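Local coordinates for protein M157 (Murid herpesvirus 1, PDB 2NYK) that is a viral MHC class I-like protein that serves as a ligand for Ly49 receptors of natural killer cells, at residues E26-R37 with L76-L87; F108-H116 with V123-K131. The protein carries 1 engineered substitution. All blocks are in the same frame, centred on the assembly; numbering follows the deposited sequence.

Contact 1: E26-R37 with L76-L87; sequences EVTVTRGGVHKR and LDIQKMRLNNLL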
loop_
_atom_site.group_PDB
_atom_site.type_symbol
_atom_site.label_atom_id
_atom_site.label_comp_id
_atom_site.label_asym_id
_atom_site.label_seq_id
_atom_site.Cartn_x
_atom_site.Cartn_y
_atom_site.Cartn_z
ATOM N N GLU A 26 -10.066 0.163 0.557
ATOM C CA GLU A 26 -10.534 1.535 0.564
ATOM C C GLU A 26 -11.382 1.853 -0.664
ATOM O O GLU A 26 -11.049 1.452 -1.778
ATOM C CB GLU A 26 -9.337 2.487 0.644
ATOM C CG GLU A 26 -9.705 3.967 0.603
ATOM C CD GLU A 26 -8.532 4.845 1.022
ATOM O OE1 GLU A 26 -8.577 6.060 0.787
ATOM O OE2 GLU A 26 -7.561 4.324 1.585
ATOM N N VAL A 27 -12.471 2.589 -0.468
ATOM C CA VAL A 27 -13.303 3.001 -1.583
ATOM C C VAL A 27 -13.658 4.465 -1.416
ATOM O O VAL A 27 -14.042 4.899 -0.329
ATOM C CB VAL A 27 -14.622 2.173 -1.698
ATOM C CG1 VAL A 27 -15.469 2.675 -2.865
ATOM C CG2 VAL A 27 -14.312 0.694 -1.882
ATOM N N THR A 28 -13.512 5.213 -2.509
ATOM C CA THR A 28 -13.864 6.617 -2.550
ATOM C C THR A 28 -14.895 6.824 -3.654
ATOM O O THR A 28 -14.740 6.311 -4.767
ATOM C CB THR A 28 -12.627 7.498 -2.808
ATOM O OG1 THR A 28 -11.676 7.294 -1.753
ATOM C CG2 THR A 28 -13.016 8.955 -2.855
ATOM N N VAL A 29 -15.968 7.528 -3.317
ATOM C CA VAL A 29 -16.997 7.907 -4.279
ATOM C C VAL A 29 -17.159 9.439 -4.237
ATOM O O VAL A 29 -17.259 10.027 -3.164
ATOM C CB VAL A 29 -18.333 7.192 -3.957
ATOM C CG1 VAL A 29 -19.480 7.821 -4.706
ATOM C CG2 VAL A 29 -18.246 5.704 -4.292
ATOM N N THR A 30 -17.149 10.078 -5.404
ATOM C CA THR A 30 -17.300 11.540 -5.481
ATOM C C THR A 30 -18.504 11.887 -6.345
ATOM O O THR A 30 -18.811 11.162 -7.290
ATOM C CB THR A 30 -16.029 12.244 -6.055
ATOM O OG1 THR A 30 -14.859 11.791 -5.368
ATOM C CG2 THR A 30 -16.117 13.770 -5.913
ATOM N N ARG A 31 -19.195 12.978 -5.997
ATOM C CA ARG A 31 -20.232 13.570 -6.869
ATOM C C ARG A 31 -19.601 14.026 -8.181
ATOM O O ARG A 31 -18.677 14.860 -8.181
ATOM C CB ARG A 31 -20.910 14.764 -6.183
ATOM C CG ARG A 31 -21.772 14.397 -4.990
ATOM C CD ARG A 31 -23.268 14.324 -5.354
ATOM N NE ARG A 31 -24.073 13.916 -4.199
ATOM C CZ ARG A 31 -24.086 14.550 -3.023
ATOM N NH1 ARG A 31 -23.326 15.625 -2.829
ATOM N NH2 ARG A 31 -24.846 14.101 -2.035
ATOM N N GLY A 32 -20.094 13.463 -9.294
ATOM C CA GLY A 32 -19.469 13.711 -10.591
ATOM C C GLY A 32 -18.872 12.445 -11.181
ATOM O O GLY A 32 -18.135 12.498 -12.172
ATOM N N GLY A 33 -19.186 11.311 -10.554
ATOM C CA GLY A 33 -18.852 9.996 -11.087
ATOM C C GLY A 33 -17.440 9.465 -10.892
ATOM O O GLY A 33 -17.126 8.383 -11.383
ATOM N N VAL A 34 -16.582 10.217 -10.200
ATOM C CA VAL A 34 -15.208 9.770 -9.960
ATOM C C VAL A 34 -15.148 8.870 -8.721
ATOM O O VAL A 34 -15.371 9.327 -7.598
ATOM C CB VAL A 34 -14.214 10.956 -9.834
ATOM C CG1 VAL A 34 -12.815 10.462 -9.500
ATOM C CG2 VAL A 34 -14.182 11.763 -11.121
ATOM N N HIS A 35 -14.869 7.585 -8.947
ATOM C CA HIS A 35 -14.686 6.616 -7.863
ATOM C C HIS A 35 -13.336 5.904 -7.962
ATOM O O HIS A 35 -12.654 5.954 -8.998
ATOM C CB HIS A 35 -15.825 5.590 -7.825
ATOM C CG HIS A 35 -15.973 4.811 -9.095
ATOM N ND1 HIS A 35 -15.029 3.898 -9.522
ATOM C CD2 HIS A 35 -16.950 4.821 -10.042
ATOM C CE1 HIS A 35 -15.418 3.374 -10.675
ATOM N NE2 HIS A 35 -16.581 3.917 -11.011
ATOM N N LYS A 36 -12.951 5.251 -6.866
ATOM C CA LYS A 36 -11.717 4.502 -6.809
ATOM C C LYS A 36 -11.804 3.455 -5.708
ATOM O O LYS A 36 -12.260 3.741 -4.610
ATOM C CB LYS A 36 -10.520 5.444 -6.573
ATOM C CG LYS A 36 -9.162 4.745 -6.624
ATOM C CD LYS A 36 -8.010 5.706 -6.286
ATOM C CE LYS A 36 -7.544 6.478 -7.534
ATOM N NZ LYS A 36 -6.431 7.463 -7.270
ATOM N N ARG A 37 -11.362 2.249 -6.034
ATOM C CA ARG A 37 -11.290 1.128 -5.094
ATOM C C ARG A 37 -9.855 0.646 -5.076
ATOM O O ARG A 37 -9.241 0.494 -6.138
ATOM C CB ARG A 37 -12.189 -0.027 -5.563
ATOM C CG ARG A 37 -13.677 0.245 -5.457
ATOM C CD ARG A 37 -14.430 -0.687 -6.388
ATOM N NE ARG A 37 -14.351 -0.251 -7.781
ATOM C CZ ARG A 37 -14.621 -1.013 -8.841
ATOM N NH1 ARG A 37 -14.964 -2.298 -8.700
ATOM N NH2 ARG A 37 -14.545 -0.482 -10.051
ATOM N N LEU A 76 -15.382 -4.699 -2.014
ATOM C CA LEU A 76 -15.204 -3.326 -2.486
ATOM C C LEU A 76 -16.388 -2.836 -3.323
ATOM O O LEU A 76 -16.790 -1.674 -3.221
ATOM C CB LEU A 76 -13.930 -3.260 -3.326
ATOM C CG LEU A 76 -12.649 -3.429 -2.502
ATOM C CD1 LEU A 76 -11.457 -3.702 -3.398
ATOM C CD2 LEU A 76 -12.408 -2.202 -1.653
ATOM N N ASP A 77 -16.924 -3.732 -4.154
ATOM C CA ASP A 77 -18.103 -3.454 -4.985
ATOM C C ASP A 77 -19.312 -3.125 -4.119
ATOM O O ASP A 77 -19.993 -2.150 -4.352
ATOM C CB ASP A 77 -18.405 -4.659 -5.897
ATOM C CG ASP A 77 -19.433 -4.336 -6.972
ATOM O OD1 ASP A 77 -20.212 -5.239 -7.344
ATOM O OD2 ASP A 77 -19.470 -3.185 -7.439
ATOM N N ILE A 78 -19.550 -3.936 -3.101
ATOM C CA ILE A 78 -20.616 -3.689 -2.141
ATOM C C ILE A 78 -20.445 -2.356 -1.391
ATOM O O ILE A 78 -21.411 -1.606 -1.245
ATOM C CB ILE A 78 -20.749 -4.847 -1.134
ATOM C CG1 ILE A 78 -21.238 -6.125 -1.848
ATOM C CG2 ILE A 78 -21.673 -4.441 0.013
ATOM C CD1 ILE A 78 -21.414 -7.330 -0.922
ATOM N N GLN A 79 -19.232 -2.069 -0.913
ATOM C CA GLN A 79 -18.961 -0.776 -0.271
ATOM C C GLN A 79 -19.195 0.387 -1.242
ATOM O O GLN A 79 -19.823 1.381 -0.884
ATOM C CB GLN A 79 -17.518 -0.723 0.279
ATOM C CG GLN A 79 -17.220 -1.690 1.436
ATOM C CD GLN A 79 -18.139 -1.508 2.636
ATOM O OE1 GLN A 79 -18.616 -0.408 2.910
ATOM N NE2 GLN A 79 -18.387 -2.593 3.362
ATOM N N LYS A 80 -18.704 0.266 -2.467
ATOM C CA LYS A 80 -18.959 1.300 -3.456
ATOM C C LYS A 80 -20.459 1.573 -3.631
ATOM O O LYS A 80 -20.878 2.727 -3.573
ATOM C CB LYS A 80 -18.301 0.974 -4.794
ATOM C CG LYS A 80 -18.076 2.220 -5.631
ATOM C CD LYS A 80 -17.468 1.929 -6.987
ATOM C CE LYS A 80 -18.507 1.406 -7.948
ATOM N NZ LYS A 80 -17.954 1.264 -9.318
ATOM N N MET A 81 -21.259 0.523 -3.817
ATOM C CA MET A 81 -22.714 0.684 -3.991
ATOM C C MET A 81 -23.348 1.336 -2.771
ATOM O O MET A 81 -24.205 2.216 -2.903
ATOM C CB MET A 81 -23.393 -0.658 -4.277
ATOM C CG MET A 81 -22.947 -1.284 -5.586
ATOM S SD MET A 81 -23.841 -2.772 -6.060
ATOM C CE MET A 81 -23.309 -3.953 -4.822
ATOM N N ARG A 82 -22.905 0.900 -1.595
ATOM C CA ARG A 82 -23.338 1.455 -0.323
ATOM C C ARG A 82 -23.083 2.954 -0.217
ATOM O O ARG A 82 -23.965 3.703 0.217
ATOM C CB ARG A 82 -22.614 0.743 0.807
ATOM C CG ARG A 82 -22.955 1.217 2.181
ATOM C CD ARG A 82 -21.901 0.714 3.118
ATOM N NE ARG A 82 -22.200 1.019 4.505
ATOM C CZ ARG A 82 -21.277 1.092 5.459
ATOM N NH1 ARG A 82 -19.991 0.879 5.168
ATOM N NH2 ARG A 82 -21.644 1.383 6.704
ATOM N N LEU A 83 -21.876 3.379 -0.597
ATOM C CA LEU A 83 -21.498 4.794 -0.548
ATOM C C LEU A 83 -22.280 5.634 -1.558
ATOM O O LEU A 83 -22.679 6.750 -1.241
ATOM C CB LEU A 83 -19.994 4.992 -0.758
ATOM C CG LEU A 83 -18.936 4.353 0.152
ATOM C CD1 LEU A 83 -17.632 5.089 -0.049
ATOM C CD2 LEU A 83 -19.325 4.328 1.637
ATOM N N ASN A 84 -22.480 5.099 -2.762
ATOM C CA ASN A 84 -23.321 5.738 -3.789
ATOM C C ASN A 84 -24.708 6.021 -3.255
ATOM O O ASN A 84 -25.249 7.100 -3.473
ATOM C CB ASN A 84 -23.474 4.845 -5.021
ATOM C CG ASN A 84 -22.195 4.712 -5.806
ATOM O OD1 ASN A 84 -21.509 5.696 -6.076
ATOM N ND2 ASN A 84 -21.876 3.487 -6.208
ATOM N N ASN A 85 -25.276 5.033 -2.565
ATOM C CA ASN A 85 -26.574 5.171 -1.917
ATOM C C ASN A 85 -26.595 6.269 -0.875
ATOM O O ASN A 85 -27.537 7.052 -0.832
ATOM C CB ASN A 85 -27.013 3.854 -1.276
ATOM C CG ASN A 85 -27.730 2.946 -2.249
ATOM O OD1 ASN A 85 -27.265 2.730 -3.383
ATOM N ND2 ASN A 85 -28.871 2.400 -1.809
ATOM N N LEU A 86 -25.556 6.323 -0.044
ATOM C CA LEU A 86 -25.447 7.339 0.993
ATOM C C LEU A 86 -25.423 8.753 0.421
ATOM O O LEU A 86 -26.058 9.657 0.968
ATOM C CB LEU A 86 -24.211 7.101 1.865
ATOM C CG LEU A 86 -24.297 5.933 2.861
ATOM C CD1 LEU A 86 -22.885 5.564 3.363
ATOM C CD2 LEU A 86 -25.269 6.261 4.021
ATOM N N LEU A 87 -24.686 8.935 -0.674
ATOM C CA LEU A 87 -24.628 10.226 -1.352
ATOM C C LEU A 87 -26.002 10.602 -1.901
ATOM O O LEU A 87 -26.563 11.639 -1.512
ATOM C CB LEU A 87 -23.573 10.230 -2.463
ATOM C CG LEU A 87 -22.094 10.341 -2.075
ATOM C CD1 LEU A 87 -21.259 10.463 -3.323
ATOM C CD2 LEU A 87 -21.831 11.533 -1.170
#
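Lys80 places CG opposite its own amide nitrogen (chi1 -157°) and bends once, about CG-CD (chi3 78°), which lays its chain across Val27 and Val29 and brings its end to His35 and Arg37. This is a helix resting on an antiparallel sheet, as in the MHC class I platform: 76-87 crosses strand 26-30 at 31° over a beta hairpin closed by a type II turn. Val27 divides its branches, with CG1 against Lys80 CB (3.8 Å) and CG2 pressed tightly on Leu76 CD2 (3.5 Å). One turn on from Lys80, Leu83 CD1 settles beside the carbonyl O of Val27; a turn later Leu87 CD1 meets Val29 CG1 at 3.5 Å, the side chains running antiparallel alongside. Against strand 35-37 the end of Lys80 meets polar groups. Its CD sits over the face of the His35 imidazole in a CH-pi contact, 4.1 Å from the centroid; NZ lies over the same ring toward its rim, and also over one face of the Arg37 guanidinium, 3.9 Å from Arg37 NH2. Two like charges this close would probably depress the lysine's pKa; Arg37 also makes a cation-pi contact with Trp50. At the turn, Arg31 NH2 donates to Leu87 O (3.0 Å) and also to Leu91 O. The Leu87 oxygen lies in the guanidinium plane, yet the donor stands above the carbonyl plane, and Leu87 CD2 covers one guanidinium face.

Contact 2: F108-H116 with V123-K131; sequences FDVICDVYH and VAYTGQTGK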
loop_
_atom_site.group_PDB
_atom_site.type_symbol
_atom_site.label_atom_id
_atom_site.label_comp_id
_atom_site.label_asym_id
_atom_site.label_seq_id
_atom_site.Cartn_x
_atom_site.Cartn_y
_atom_site.Cartn_z
ATOM N N PHE A 108 -6.803 -17.090 12.263
ATOM C CA PHE A 108 -7.969 -16.943 11.390
ATOM C C PHE A 108 -8.980 -15.947 11.949
ATOM O O PHE A 108 -10.162 -15.997 11.617
ATOM C CB PHE A 108 -8.620 -18.304 11.094
ATOM C CG PHE A 108 -7.797 -19.202 10.178
ATOM C CD1 PHE A 108 -6.908 -18.664 9.245
ATOM C CD2 PHE A 108 -7.956 -20.584 10.228
ATOM C CE1 PHE A 108 -6.181 -19.501 8.383
ATOM C CE2 PHE A 108 -7.234 -21.418 9.388
ATOM C CZ PHE A 108 -6.342 -20.874 8.468
ATOM N N ASP A 109 -8.498 -15.062 12.815
ATOM C CA ASP A 109 -9.286 -13.973 13.373
ATOM C C ASP A 109 -8.937 -12.701 12.630
ATOM O O ASP A 109 -7.911 -12.631 11.946
ATOM C CB ASP A 109 -8.981 -13.763 14.848
ATOM C CG ASP A 109 -9.628 -14.815 15.729
ATOM O OD1 ASP A 109 -10.849 -15.052 15.574
ATOM O OD2 ASP A 109 -8.911 -15.405 16.569
ATOM N N VAL A 110 -9.811 -11.710 12.765
ATOM C CA VAL A 110 -9.630 -10.431 12.118
ATOM C C VAL A 110 -10.101 -9.345 13.049
ATOM O O VAL A 110 -11.138 -9.484 13.698
ATOM C CB VAL A 110 -10.415 -10.335 10.792
ATOM C CG1 VAL A 110 -10.160 -9.008 10.118
ATOM C CG2 VAL A 110 -9.979 -11.436 9.863
ATOM N N ILE A 111 -9.313 -8.278 13.101
ATOM C CA ILE A 111 -9.664 -7.049 13.792
ATOM C C ILE A 111 -9.552 -5.920 12.771
ATOM O O ILE A 111 -8.485 -5.709 12.205
ATOM C CB ILE A 111 -8.701 -6.806 14.981
ATOM C CG1 ILE A 111 -8.673 -8.053 15.882
ATOM C CG2 ILE A 111 -9.140 -5.590 15.777
ATOM C CD1 ILE A 111 -7.641 -8.031 16.995
ATOM N N CYS A 112 -10.657 -5.235 12.500
ATOM C CA CYS A 112 -10.637 -4.128 11.538
ATOM C C CYS A 112 -10.980 -2.815 12.197
ATOM O O CYS A 112 -11.880 -2.742 13.036
ATOM C CB CYS A 112 -11.600 -4.349 10.353
ATOM S SG CYS A 112 -11.399 -5.885 9.403
ATOM N N ASP A 113 -10.258 -1.772 11.806
ATOM C CA ASP A 113 -10.623 -0.413 12.171
ATOM C C ASP A 113 -11.288 0.106 10.930
ATOM O O ASP A 113 -10.762 -0.048 9.832
ATOM C CB ASP A 113 -9.402 0.420 12.517
ATOM C CG ASP A 113 -8.632 -0.128 13.722
ATOM O OD1 ASP A 113 -9.249 -0.574 14.708
ATOM O OD2 ASP A 113 -7.386 -0.106 13.671
ATOM N N VAL A 114 -12.466 0.680 11.089
ATOM C CA VAL A 114 -13.244 1.124 9.943
ATOM C C VAL A 114 -13.374 2.654 9.933
ATOM O O VAL A 114 -13.854 3.238 10.899
ATOM C CB VAL A 114 -14.640 0.471 9.952
ATOM C CG1 VAL A 114 -15.431 0.883 8.708
ATOM C CG2 VAL A 114 -14.507 -1.072 10.067
ATOM N N TYR A 115 -12.958 3.293 8.835
ATOM C CA TYR A 115 -12.966 4.749 8.759
ATOM C C TYR A 115 -13.884 5.215 7.654
ATOM O O TYR A 115 -13.833 4.690 6.538
ATOM C CB TYR A 115 -11.556 5.273 8.491
ATOM C CG TYR A 115 -10.542 4.796 9.487
ATOM C CD1 TYR A 115 -10.370 5.465 10.698
ATOM C CD2 TYR A 115 -9.753 3.675 9.232
ATOM C CE1 TYR A 115 -9.422 5.032 11.642
ATOM C CE2 TYR A 115 -8.794 3.231 10.177
ATOM C CZ TYR A 115 -8.651 3.915 11.380
ATOM O OH TYR A 115 -7.714 3.506 12.320
ATOM N N HIS A 116 -14.722 6.199 7.969
ATOM C CA HIS A 116 -15.586 6.855 7.005
ATOM C C HIS A 116 -15.223 8.330 7.026
ATOM O O HIS A 116 -15.023 8.900 8.099
ATOM C CB HIS A 116 -17.059 6.699 7.398
ATOM C CG HIS A 116 -17.605 5.324 7.180
ATOM N ND1 HIS A 116 -17.448 4.309 8.097
ATOM C CD2 HIS A 116 -18.314 4.796 6.152
ATOM C CE1 HIS A 116 -18.022 3.210 7.639
ATOM N NE2 HIS A 116 -18.560 3.482 6.462
ATOM N N VAL A 123 -15.458 9.587 10.875
ATOM C CA VAL A 123 -15.910 8.556 11.816
ATOM C C VAL A 123 -14.895 7.408 11.830
ATOM O O VAL A 123 -14.290 7.081 10.800
ATOM C CB VAL A 123 -17.326 8.005 11.473
ATOM C CG1 VAL A 123 -17.846 7.069 12.574
ATOM C CG2 VAL A 123 -18.325 9.127 11.231
ATOM N N ALA A 124 -14.701 6.819 13.006
ATOM C CA ALA A 124 -13.825 5.659 13.168
ATOM C C ALA A 124 -14.454 4.635 14.129
ATOM O O ALA A 124 -14.780 4.981 15.275
ATOM C CB ALA A 124 -12.464 6.109 13.655
ATOM N N TYR A 125 -14.687 3.411 13.634
ATOM C CA TYR A 125 -15.119 2.272 14.458
ATOM C C TYR A 125 -13.890 1.420 14.608
ATOM O O TYR A 125 -13.495 0.751 13.658
ATOM C CB TYR A 125 -16.198 1.431 13.766
ATOM C CG TYR A 125 -17.404 2.194 13.276
ATOM C CD1 TYR A 125 -18.292 2.772 14.169
ATOM C CD2 TYR A 125 -17.681 2.302 11.916
ATOM C CE1 TYR A 125 -19.407 3.482 13.728
ATOM C CE2 TYR A 125 -18.796 3.019 11.457
ATOM C CZ TYR A 125 -19.653 3.603 12.373
ATOM O OH TYR A 125 -20.767 4.303 11.949
ATOM N N THR A 126 -13.270 1.446 15.777
ATOM C CA THR A 126 -12.048 0.693 15.987
ATOM C C THR A 126 -12.333 -0.636 16.668
ATOM O O THR A 126 -13.343 -0.778 17.342
ATOM C CB THR A 126 -11.021 1.489 16.824
ATOM O OG1 THR A 126 -11.566 1.735 18.127
ATOM C CG2 THR A 126 -10.693 2.817 16.151
ATOM N N GLY A 127 -11.446 -1.608 16.466
ATOM C CA GLY A 127 -11.520 -2.895 17.163
ATOM C C GLY A 127 -12.706 -3.775 16.786
ATOM O O GLY A 127 -13.129 -4.590 17.590
ATOM N N GLN A 128 -13.255 -3.598 15.576
ATOM C CA GLN A 128 -14.340 -4.457 15.060
ATOM C C GLN A 128 -13.810 -5.870 14.829
ATOM O O GLN A 128 -12.716 -6.052 14.286
ATOM C CB GLN A 128 -14.908 -3.940 13.734
ATOM C CG GLN A 128 -15.363 -2.493 13.710
ATOM C CD GLN A 128 -16.531 -2.242 14.607
ATOM O OE1 GLN A 128 -16.388 -2.157 15.834
ATOM N NE2 GLN A 128 -17.716 -2.125 14.009
ATOM N N THR A 129 -14.586 -6.866 15.240
ATOM C CA THR A 129 -14.159 -8.262 15.121
ATOM C C THR A 129 -15.118 -9.031 14.209
ATOM O O THR A 129 -14.856 -10.177 13.831
ATOM C CB THR A 129 -14.064 -8.932 16.500
ATOM O OG1 THR A 129 -15.300 -8.738 17.196
ATOM C CG2 THR A 129 -12.935 -8.322 17.329
ATOM N N GLY A 130 -16.221 -8.379 13.841
ATOM C CA GLY A 130 -17.278 -9.001 13.041
ATOM C C GLY A 130 -17.944 -10.218 13.682
ATOM O O GLY A 130 -18.374 -11.143 12.974
ATOM N N LYS A 131 -18.031 -10.223 15.013
ATOM C CA LYS A 131 -18.638 -11.342 15.751
ATOM C C LYS A 131 -19.826 -10.891 16.597
ATOM O O LYS A 131 -20.978 -11.031 16.174
ATOM C CB LYS A 131 -17.605 -12.070 16.625
ATOM C CG LYS A 131 -16.912 -11.180 17.669
ATOM C CD LYS A 131 -15.954 -11.952 18.583
ATOM C CE LYS A 131 -14.666 -12.374 17.868
ATOM N NZ LYS A 131 -14.898 -13.469 16.868
#
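Tyr125 and Val114 exchange both of their backbone bonds, Val114 N to Tyr125 O (2.8 Å) and Tyr125 N to Val114 O, and this pair anchors an antiparallel beta hairpin. His116 and Val123 form the next hydrogen-bonded pair, with Tyr115 and Ala124 as the non-hydrogen-bonded pair between them. Above this backbone, Val114 CB touches the edge of the Tyr125 ring at CD2 (4.1 Å). His116 reaches the same tyrosine, ND1 to CE2 at 3.8 Å; the planes are 75° apart and the rings meet only at their rims, neither standing over the other's face. The sheet's opposite face carries a further apolar contact, Tyr115 CD1 to Ala124 CB (3.7 Å).

Toward the other end the register slips by one residue, a beta bulge that gives strand 109-116 Gln128 as the partner of Cys112. A side chain fills in at the irregularity: with CG beside its own backbone N (chi1 -62°), Asp113 sends OD1 to the amide of Gly127 (3.0 Å), which meets it nearly along the C-O axis. Gly127 itself has a positive phi (68°), which suits a residue without a side chain at this corner. Beyond it, Cys112 N binds Gln128 O firmly at 2.8 Å, whereas the return bond from Gln128 N is weak. The CG of Gln128 packs against Val114 CG2 (4.0 Å), the side chains roughly perpendicular to each other.

Strand 96-106 flanks 109-116 on its other side, bonding to it through the backbone of Ile111, Asp113 and Tyr115 and through the Cys103-Cys112 disulfide. Helix 148-154 lies over the face bearing Cys112, Val114 and Gln128, all of which touch its Thr150; strand 122-128 forms one edge of the sheet within the chain.

Overall arrangement
Both contacts build on one antiparallel sheet, and strand 96-106 joins them by lying between strands 21-30 and 109-118. Their centres are about 20 Å apart, and they meet where Arg82 NH1 packs 3.2 Å from His116 NE2. Contact 1 joins sheet to helix through side chains, and more than half of its touching residues are buried; its one hydrogen bond lies at the hairpin turn. Contact 2 is a pairing within the sheet at its margin, carried chiefly by backbone bonds, with only three of fourteen touching residues buried. The pair illustrates how chemistry follows place: apolar packing with a cationic fringe beneath a helix, polar backbone pairing at an edge.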